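Local coordinates for flavin-containing monooxygenase (Allium sativum, PDB 6WPU), which probably uses flavin-adenine dinucleotide to oxygenate the sulfur of S-allyl-L-cysteine, as a flavin-dependent S-monooxygenase of garlic, at residues 61-66 / 118-123; 86-91 / 231-236. One frame throughout, in Å; residues are numbered along the deposited sequence.

Interaction 1: 61-66 / 118-123. With FAD (flavin-adenine dinucleotide), chain B.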
loop_
_atom_site.group_PDB
_atom_site.type_symbol
_atom_site.label_atom_id
_atom_site.label_comp_id
_atom_site.label_asym_id
_atom_site.label_seq_id
_atom_site.Cartn_x
_atom_site.Cartn_y
_atom_site.Cartn_z
ATOM N N TRP A 61 -0.980 -4.340 -8.368
ATOM C CA TRP A 61 -1.275 -5.751 -8.585
ATOM C C TRP A 61 -1.000 -6.215 -10.019
ATOM O O TRP A 61 -1.166 -7.405 -10.312
ATOM C CB TRP A 61 -2.721 -6.030 -8.172
ATOM C CG TRP A 61 -2.868 -5.980 -6.680
ATOM C CD1 TRP A 61 -3.440 -4.992 -5.934
ATOM C CD2 TRP A 61 -2.383 -6.953 -5.752
ATOM N NE1 TRP A 61 -3.357 -5.299 -4.598
ATOM C CE2 TRP A 61 -2.711 -6.500 -4.460
ATOM C CE3 TRP A 61 -1.714 -8.177 -5.894
ATOM C CZ2 TRP A 61 -2.393 -7.224 -3.314
ATOM C CZ3 TRP A 61 -1.405 -8.889 -4.763
ATOM C CH2 TRP A 61 -1.748 -8.415 -3.486
ATOM N N ILE A 62 -0.581 -5.323 -10.911
ATOM C CA ILE A 62 -0.073 -5.718 -12.229
ATOM C C ILE A 62 1.398 -6.103 -12.059
ATOM O O ILE A 62 2.264 -5.227 -12.018
ATOM C CB ILE A 62 -0.228 -4.599 -13.260
ATOM C CG1 ILE A 62 -1.668 -4.082 -13.306
ATOM C CG2 ILE A 62 0.209 -5.095 -14.640
ATOM C CD1 ILE A 62 -1.817 -2.836 -14.162
ATOM N N TYR A 63 1.698 -7.400 -11.979
ATOM C CA TYR A 63 3.103 -7.805 -11.970
ATOM C C TYR A 63 3.776 -7.403 -13.275
ATOM O O TYR A 63 3.184 -7.495 -14.349
ATOM C CB TYR A 63 3.241 -9.315 -11.771
ATOM C CG TYR A 63 4.661 -9.795 -11.952
ATOM C CD1 TYR A 63 5.619 -9.563 -10.966
ATOM C CD2 TYR A 63 5.052 -10.464 -13.111
ATOM C CE1 TYR A 63 6.936 -9.979 -11.127
ATOM C CE2 TYR A 63 6.378 -10.885 -13.281
ATOM C CZ TYR A 63 7.306 -10.643 -12.280
ATOM O OH TYR A 63 8.617 -11.051 -12.425
ATOM N N THR A 64 5.014 -6.923 -13.178
ATOM C CA THR A 64 5.832 -6.739 -14.374
ATOM C C THR A 64 7.256 -7.185 -14.058
ATOM O O THR A 64 7.775 -6.883 -12.975
ATOM C CB THR A 64 5.856 -5.293 -14.882
ATOM O OG1 THR A 64 6.752 -5.207 -15.990
ATOM C CG2 THR A 64 6.317 -4.305 -13.789
ATOM N N PRO A 65 7.909 -7.900 -14.981
ATOM C CA PRO A 65 9.343 -8.167 -14.809
ATOM C C PRO A 65 10.194 -6.930 -15.014
ATOM O O PRO A 65 11.391 -6.983 -14.718
ATOM C CB PRO A 65 9.645 -9.227 -15.881
ATOM C CG PRO A 65 8.348 -9.527 -16.561
ATOM C CD PRO A 65 7.400 -8.413 -16.261
ATOM N N ASP A 66 9.618 -5.839 -15.532
ATOM C CA ASP A 66 10.345 -4.580 -15.653
ATOM C C ASP A 66 10.858 -4.153 -14.295
ATOM O O ASP A 66 10.172 -4.319 -13.278
ATOM C CB ASP A 66 9.441 -3.458 -16.188
ATOM C CG ASP A 66 8.953 -3.690 -17.608
ATOM O OD1 ASP A 66 9.369 -4.672 -18.261
ATOM O OD2 ASP A 66 8.126 -2.867 -18.072
ATOM N N PRO A 118 -3.851 -16.685 -2.472
ATOM C CA PRO A 118 -3.473 -16.897 -3.871
ATOM C C PRO A 118 -2.320 -15.994 -4.291
ATOM O O PRO A 118 -1.880 -15.101 -3.566
ATOM C CB PRO A 118 -4.759 -16.543 -4.621
ATOM C CG PRO A 118 -5.358 -15.448 -3.764
ATOM C CD PRO A 118 -5.108 -15.917 -2.352
ATOM N N GLY A 119 -1.855 -16.230 -5.508
ATOM C CA GLY A 119 -0.843 -15.380 -6.094
ATOM C C GLY A 119 -1.419 -14.077 -6.609
ATOM O O GLY A 119 -2.632 -13.924 -6.778
ATOM N N HIS A 120 -0.511 -13.131 -6.881
ATOM C CA HIS A 120 -0.923 -11.792 -7.280
ATOM C C HIS A 120 -1.821 -11.808 -8.515
ATOM O O HIS A 120 -2.696 -10.943 -8.650
ATOM C CB HIS A 120 0.310 -10.925 -7.535
ATOM C CG HIS A 120 1.282 -11.534 -8.490
ATOM N ND1 HIS A 120 1.123 -11.462 -9.855
ATOM C CD2 HIS A 120 2.420 -12.243 -8.276
ATOM C CE1 HIS A 120 2.123 -12.095 -10.444
ATOM N NE2 HIS A 120 2.924 -12.578 -9.510
ATOM N N GLU A 121 -1.624 -12.771 -9.422
ATOM C CA GLU A 121 -2.469 -12.848 -10.615
ATOM C C GLU A 121 -3.938 -12.972 -10.242
ATOM O O GLU A 121 -4.810 -12.415 -10.918
ATOM C CB GLU A 121 -2.052 -14.032 -11.487
ATOM C CG GLU A 121 -1.288 -13.657 -12.742
ATOM C CD GLU A 121 -0.466 -14.813 -13.290
ATOM O OE1 GLU A 121 0.741 -14.610 -13.539
ATOM O OE2 GLU A 121 -1.024 -15.921 -13.460
ATOM N N GLU A 122 -4.230 -13.710 -9.174
ATOM C CA GLU A 122 -5.613 -13.894 -8.763
ATOM C C GLU A 122 -6.197 -12.598 -8.218
ATOM O O GLU A 122 -7.387 -12.332 -8.400
ATOM C CB GLU A 122 -5.696 -15.018 -7.727
ATOM C CG GLU A 122 -7.105 -15.402 -7.283
ATOM C CD GLU A 122 -7.874 -16.268 -8.294
ATOM O OE1 GLU A 122 -9.065 -16.551 -8.027
ATOM O OE2 GLU A 122 -7.307 -16.667 -9.337
ATOM N N VAL A 123 -5.380 -11.773 -7.564
ATOM C CA VAL A 123 -5.884 -10.502 -7.061
ATOM C C VAL A 123 -6.160 -9.556 -8.220
ATOM O O VAL A 123 -7.189 -8.863 -8.250
ATOM C CB VAL A 123 -4.893 -9.892 -6.056
ATOM C CG1 VAL A 123 -5.436 -8.587 -5.498
ATOM C CG2 VAL A 123 -4.594 -10.873 -4.957
HETATM P PA FAD B . -1.704 1.351 -6.307
HETATM O O1A FAD B . -1.955 -0.148 -6.478
HETATM O O2A FAD B . -0.358 1.875 -6.273
HETATM O O5B FAD B . -2.304 2.168 -7.431
HETATM C C5B FAD B . -2.099 3.547 -7.714
HETATM C C4B FAD B . -2.416 3.855 -9.194
HETATM O O4B FAD B . -2.348 5.216 -9.520
HETATM C C3B FAD B . -1.511 3.125 -10.149
HETATM O O3B FAD B . -2.248 2.433 -11.103
HETATM C C2B FAD B . -0.710 4.196 -10.801
HETATM O O2B FAD B . -0.344 3.897 -12.100
HETATM C C1B FAD B . -1.671 5.347 -10.741
HETATM N N9A FAD B . -1.036 6.646 -10.756
HETATM C C8A FAD B . 0.026 7.037 -9.950
HETATM N N7A FAD B . 0.364 8.302 -10.229
HETATM C C5A FAD B . -0.453 8.788 -11.253
HETATM C C6A FAD B . -0.548 9.996 -11.941
HETATM N N6A FAD B . 0.326 11.104 -11.638
HETATM N N1A FAD B . -1.490 10.150 -12.889
HETATM C C2A FAD B . -2.338 9.142 -13.221
HETATM N N3A FAD B . -2.281 7.948 -12.585
HETATM C C4A FAD B . -1.358 7.741 -11.606
HETATM N N1 FAD B . -2.850 -5.682 0.203
HETATM C C2 FAD B . -3.713 -6.823 0.368
HETATM O O2 FAD B . -5.040 -6.651 0.556
HETATM N N3 FAD B . -3.189 -8.094 0.443
HETATM C C4 FAD B . -1.836 -8.300 0.277
HETATM O O4 FAD B . -1.292 -9.541 0.330
HETATM C C4X FAD B . -0.949 -7.193 -0.130
HETATM N N5 FAD B . 0.357 -7.450 -0.528
HETATM C C5X FAD B . 1.160 -6.393 -0.947
HETATM C C6 FAD B . 2.482 -6.650 -1.335
HETATM C C7 FAD B . 3.278 -5.594 -1.768
HETATM C C7M FAD B . 4.699 -5.880 -2.172
HETATM C C8 FAD B . 2.773 -4.296 -1.809
HETATM C C8M FAD B . 3.609 -3.141 -2.258
HETATM C C9 FAD B . 1.456 -4.036 -1.418
HETATM C C9A FAD B . 0.650 -5.081 -0.988
HETATM N N10 FAD B . -0.709 -4.816 -0.603
HETATM C C10 FAD B . -1.525 -5.873 -0.177
HETATM C "C1'" FAD B . -1.227 -3.439 -0.603
HETATM C "C2'" FAD B . -1.636 -2.795 -1.911
HETATM O "O2'" FAD B . -0.993 -1.594 -2.023
HETATM C "C3'" FAD B . -3.119 -2.529 -1.781
HETATM O "O3'" FAD B . -3.662 -3.789 -1.871
HETATM C "C4'" FAD B . -3.733 -1.652 -2.866
HETATM O "O4'" FAD B . -3.311 -2.146 -4.085
HETATM C "C5'" FAD B . -3.468 -0.146 -2.764
HETATM O "O5'" FAD B . -3.813 0.309 -4.040
HETATM P P FAD B . -3.816 1.786 -4.615
HETATM O O1P FAD B . -4.958 1.994 -5.680
HETATM O O2P FAD B . -3.794 2.713 -3.335
HETATM O O3P FAD B . -2.243 1.987 -5.055
HETATM O O HOH W 1 -0.347 -9.719 -11.353
#
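Val123 sets its CG1 methyl over one face of the Trp61 indole in a CH-pi contact, 3.6 Å from the centroid of the six-membered ring and 17° off its normal, while His120 CB and the FAD ribityl oxygen O3' lie at the ring's edge. The setting is the FAD-binding domain, whose parallel sheet and glycine-rich strand-turn-helix are consistent with a Rossmann-type dinucleotide fold: Trp61, a residue of the flavin pocket, stands in the loop after strand 47-52, and its partners occupy the first turn of helix 120-133, with Gly119 as N-cap. Val123 reaches the indole because CG1 is anti to the backbone N (chi1 -178°); CG2 touches the outer corner at CZ3. At the pyrrole edge Trp61 NE1 donates to FAD O3' over 3.1 Å, and the benzo edge approaches the isoalloxazine, Trp61 CZ2 lying 3.5 Å from FAD C4X. Replacing this tryptophan by an alanine would probably leave FAD O3' without its indole donor and open a gap between Val123 and the flavin. The rings of Tyr63 and His120 are tilted by 30° and so displaced that little of one lies over the other; their closest touch is Tyr63 CB to His120 CE1, 3.3 Å. The imidazole is held at both nitrogens: His120 NE2 is hydrogen-bonded to Lys87 O, and His120 ND1 is 2.7 Å from a water that donates to Trp61 O and accepts from Tyr63 N.

Interaction 2: 86-91 / 231-236. With FAD (flavin-adenine dinucleotide), chain B; SO4 (sulfate ion), chain D.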
loop_
_atom_site.group_PDB
_atom_site.type_symbol
_atom_site.label_atom_id
_atom_site.label_comp_id
_atom_site.label_asym_id
_atom_site.label_seq_id
_atom_site.Cartn_x
_atom_site.Cartn_y
_atom_site.Cartn_z
ATOM N N TYR A 86 7.009 -9.059 -6.698
ATOM C CA TYR A 86 7.914 -10.052 -7.269
ATOM C C TYR A 86 7.094 -11.230 -7.784
ATOM O O TYR A 86 5.912 -11.382 -7.457
ATOM C CB TYR A 86 8.972 -10.505 -6.251
ATOM C CG TYR A 86 8.423 -10.869 -4.887
ATOM C CD1 TYR A 86 8.236 -9.887 -3.906
ATOM C CD2 TYR A 86 8.104 -12.189 -4.573
ATOM C CE1 TYR A 86 7.716 -10.210 -2.666
ATOM C CE2 TYR A 86 7.601 -12.527 -3.315
ATOM C CZ TYR A 86 7.406 -11.531 -2.378
ATOM O OH TYR A 86 6.908 -11.842 -1.145
ATOM N N LYS A 87 7.724 -12.060 -8.615
ATOM C CA LYS A 87 6.938 -12.972 -9.444
ATOM C C LYS A 87 6.181 -14.007 -8.611
ATOM O O LYS A 87 5.043 -14.361 -8.939
ATOM C CB LYS A 87 7.835 -13.659 -10.471
ATOM C CG LYS A 87 7.080 -14.618 -11.399
ATOM C CD LYS A 87 8.003 -15.118 -12.515
ATOM C CE LYS A 87 7.382 -16.216 -13.357
ATOM N NZ LYS A 87 7.543 -17.563 -12.715
ATOM N N SER A 88 6.787 -14.511 -7.540
ATOM C CA SER A 88 6.139 -15.567 -6.762
ATOM C C SER A 88 5.194 -15.039 -5.687
ATOM O O SER A 88 4.624 -15.847 -4.946
ATOM C CB SER A 88 7.186 -16.471 -6.102
ATOM O OG SER A 88 7.941 -15.716 -5.182
ATOM N N LEU A 89 5.000 -13.722 -5.587
ATOM C CA LEU A 89 4.259 -13.163 -4.463
ATOM C C LEU A 89 2.864 -13.773 -4.363
ATOM O O LEU A 89 2.154 -13.906 -5.360
ATOM C CB LEU A 89 4.162 -11.641 -4.585
ATOM C CG LEU A 89 3.440 -10.953 -3.419
ATOM C CD1 LEU A 89 4.131 -9.639 -3.023
ATOM C CD2 LEU A 89 1.912 -10.724 -3.727
ATOM N N ARG A 90 2.510 -14.177 -3.149
ATOM C CA ARG A 90 1.165 -14.535 -2.730
ATOM C C ARG A 90 0.674 -13.531 -1.689
ATOM O O ARG A 90 1.469 -12.825 -1.057
ATOM C CB ARG A 90 1.127 -15.952 -2.143
ATOM C CG ARG A 90 1.520 -17.052 -3.108
ATOM C CD ARG A 90 1.780 -18.359 -2.376
ATOM N NE ARG A 90 0.561 -18.917 -1.807
ATOM C CZ ARG A 90 0.514 -20.018 -1.070
ATOM N NH1 ARG A 90 1.638 -20.685 -0.797
ATOM N NH2 ARG A 90 -0.656 -20.445 -0.589
ATOM N N THR A 91 -0.652 -13.456 -1.521
ATOM C CA THR A 91 -1.213 -12.511 -0.561
ATOM C C THR A 91 -0.726 -12.856 0.844
ATOM O O THR A 91 -0.488 -14.023 1.170
ATOM C CB THR A 91 -2.758 -12.503 -0.609
ATOM O OG1 THR A 91 -3.304 -13.733 -0.092
ATOM C CG2 THR A 91 -3.255 -12.299 -2.030
ATOM N N SER A 231 13.303 -12.963 1.477
ATOM C CA SER A 231 14.422 -13.795 1.923
ATOM C C SER A 231 14.193 -15.259 1.582
ATOM O O SER A 231 15.089 -15.934 1.059
ATOM C CB SER A 231 14.630 -13.639 3.429
ATOM O OG SER A 231 14.895 -12.287 3.747
ATOM N N ARG A 232 12.996 -15.774 1.885
ATOM C CA ARG A 232 12.722 -17.175 1.577
ATOM C C ARG A 232 12.742 -17.418 0.071
ATOM O O ARG A 232 13.234 -18.457 -0.389
ATOM C CB ARG A 232 11.382 -17.593 2.184
ATOM C CG ARG A 232 11.409 -17.643 3.708
ATOM C CD ARG A 232 10.212 -18.376 4.283
ATOM N NE ARG A 232 8.969 -17.734 3.890
ATOM C CZ ARG A 232 8.094 -18.257 3.040
ATOM N NH1 ARG A 232 8.307 -19.460 2.508
ATOM N NH2 ARG A 232 6.999 -17.577 2.734
ATOM N N ASP A 233 12.229 -16.457 -0.708
ATOM C CA ASP A 233 12.263 -16.571 -2.162
ATOM C C ASP A 233 13.700 -16.603 -2.667
ATOM O O ASP A 233 14.072 -17.484 -3.446
ATOM C CB ASP A 233 11.487 -15.405 -2.788
ATOM C CG ASP A 233 11.016 -15.699 -4.200
ATOM O OD1 ASP A 233 10.398 -16.766 -4.427
ATOM O OD2 ASP A 233 11.236 -14.848 -5.088
ATOM N N VAL A 234 14.522 -15.652 -2.210
ATOM C CA VAL A 234 15.931 -15.591 -2.595
ATOM C C VAL A 234 16.667 -16.848 -2.144
ATOM O O VAL A 234 17.535 -17.369 -2.856
ATOM C CB VAL A 234 16.570 -14.310 -2.016
ATOM C CG1 VAL A 234 18.091 -14.330 -2.149
ATOM C CG2 VAL A 234 15.999 -13.080 -2.713
ATOM N N ALA A 235 16.315 -17.376 -0.968
ATOM C CA ALA A 235 16.997 -18.554 -0.444
ATOM C C ALA A 235 16.794 -19.791 -1.310
ATOM O O ALA A 235 17.529 -20.771 -1.130
ATOM C CB ALA A 235 16.535 -18.837 0.989
ATOM N N ARG A 236 15.850 -19.753 -2.266
ATOM C CA ARG A 236 15.670 -20.875 -3.190
ATOM C C ARG A 236 16.907 -21.107 -4.054
ATOM O O ARG A 236 17.147 -22.230 -4.502
ATOM C CB ARG A 236 14.459 -20.634 -4.097
ATOM C CG ARG A 236 13.085 -20.522 -3.407
ATOM C CD ARG A 236 11.980 -20.472 -4.487
ATOM N NE ARG A 236 12.187 -21.606 -5.390
ATOM C CZ ARG A 236 12.034 -21.571 -6.712
ATOM N NH1 ARG A 236 11.648 -20.444 -7.310
ATOM N NH2 ARG A 236 12.278 -22.669 -7.438
HETATM P PA FAD B . -1.704 1.351 -6.307
HETATM O O1A FAD B . -1.955 -0.148 -6.478
HETATM O O2A FAD B . -0.358 1.875 -6.273
HETATM O O5B FAD B . -2.304 2.168 -7.431
HETATM C C5B FAD B . -2.099 3.547 -7.714
HETATM C C4B FAD B . -2.416 3.855 -9.194
HETATM O O4B FAD B . -2.348 5.216 -9.520
HETATM C C3B FAD B . -1.511 3.125 -10.149
HETATM O O3B FAD B . -2.248 2.433 -11.103
HETATM C C2B FAD B . -0.710 4.196 -10.801
HETATM O O2B FAD B . -0.344 3.897 -12.100
HETATM C C1B FAD B . -1.671 5.347 -10.741
HETATM N N9A FAD B . -1.036 6.646 -10.756
HETATM C C8A FAD B . 0.026 7.037 -9.950
HETATM N N7A FAD B . 0.364 8.302 -10.229
HETATM C C5A FAD B . -0.453 8.788 -11.253
HETATM C C6A FAD B . -0.548 9.996 -11.941
HETATM N N6A FAD B . 0.326 11.104 -11.638
HETATM N N1A FAD B . -1.490 10.150 -12.889
HETATM C C2A FAD B . -2.338 9.142 -13.221
HETATM N N3A FAD B . -2.281 7.948 -12.585
HETATM C C4A FAD B . -1.358 7.741 -11.606
HETATM N N1 FAD B . -2.850 -5.682 0.203
HETATM C C2 FAD B . -3.713 -6.823 0.368
HETATM O O2 FAD B . -5.040 -6.651 0.556
HETATM N N3 FAD B . -3.189 -8.094 0.443
HETATM C C4 FAD B . -1.836 -8.300 0.277
HETATM O O4 FAD B . -1.292 -9.541 0.330
HETATM C C4X FAD B . -0.949 -7.193 -0.130
HETATM N N5 FAD B . 0.357 -7.450 -0.528
HETATM C C5X FAD B . 1.160 -6.393 -0.947
HETATM C C6 FAD B . 2.482 -6.650 -1.335
HETATM C C7 FAD B . 3.278 -5.594 -1.768
HETATM C C7M FAD B . 4.699 -5.880 -2.172
HETATM C C8 FAD B . 2.773 -4.296 -1.809
HETATM C C8M FAD B . 3.609 -3.141 -2.258
HETATM C C9 FAD B . 1.456 -4.036 -1.418
HETATM C C9A FAD B . 0.650 -5.081 -0.988
HETATM N N10 FAD B . -0.709 -4.816 -0.603
HETATM C C10 FAD B . -1.525 -5.873 -0.177
HETATM C "C1'" FAD B . -1.227 -3.439 -0.603
HETATM C "C2'" FAD B . -1.636 -2.795 -1.911
HETATM O "O2'" FAD B . -0.993 -1.594 -2.023
HETATM C "C3'" FAD B . -3.119 -2.529 -1.781
HETATM O "O3'" FAD B . -3.662 -3.789 -1.871
HETATM C "C4'" FAD B . -3.733 -1.652 -2.866
HETATM O "O4'" FAD B . -3.311 -2.146 -4.085
HETATM C "C5'" FAD B . -3.468 -0.146 -2.764
HETATM O "O5'" FAD B . -3.813 0.309 -4.040
HETATM P P FAD B . -3.816 1.786 -4.615
HETATM O O1P FAD B . -4.958 1.994 -5.680
HETATM O O2P FAD B . -3.794 2.713 -3.335
HETATM O O3P FAD B . -2.243 1.987 -5.055
HETATM S S SO4 D . 5.017 -19.674 0.598
HETATM O O1 SO4 D . 6.297 -20.382 0.513
HETATM O O2 SO4 D . 4.220 -20.277 1.664
HETATM O O3 SO4 D . 5.244 -18.273 0.936
HETATM O O4 SO4 D . 4.331 -19.733 -0.697
HETATM O O HOH W 2 9.717 -14.292 -7.407
#
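Ser88 OG donates to Asp233 OD1 across 2.8 Å, the one direct hydrogen bond between the type I beta turn Tyr86-Leu89 and helix 225-234. The hydroxyl comes from above the carboxylate plane, 61° out of it. The carboxylate of Asp233 reaches the turn because its CG lies roughly opposite the backbone N (chi1 -158°). Asp233 OD2 has its principal partner in the hydroxyl of Tyr207, and also accepts from a water that lies 2.9 Å from Ser88 N and accepts from it. Against this short bond the Tyr86 side is slack, Tyr86 CD2 coming no nearer to Asp233 OD2 than 4.1 Å. The contact as a whole is small, 95 Å² summed over both sides; the serine sits on the solvent side, whereas Asp233 is buried. A second, indirect bridge runs through a sulfate, probably from the crystallisation liquor. Arg232 grips it with two nearly straight bonds, NH1 to O1 and NH2 to O3 (2.6 Å), and Arg90 NH1 reaches O4 less straight (146°). The chemistry implies a join made by directed polar bonds, beside which the two arginines, Arg90 also paired with Asp438 and Arg232 with Asp229, can gather an anion; whether one binds in the plant is open.

How the interactions relate
From the N terminus, the chain leaves strand 47-52 of the parallel sheet and enters a long loop that carries 61-66 and then 86-91. Interaction 1 closes a loop of 51 intervening residues when 118-123 begins helix 120-133; interaction 2 closes a much longer one, of 139, at helix 225-234, which packs on strands 240-244 and 262-271 of the mixed sheet. The segments alternate, so the two closures cross instead of nesting. Segments 118-123 and 86-91 meet directly, Pro118 O lying 2.9 Å from Thr91 N in a probable hydrogen bond. Both contacts touch FAD; interaction 1 ties the loop to helix 120-133 beside the flavin, interaction 2 to the helix on the mixed sheet.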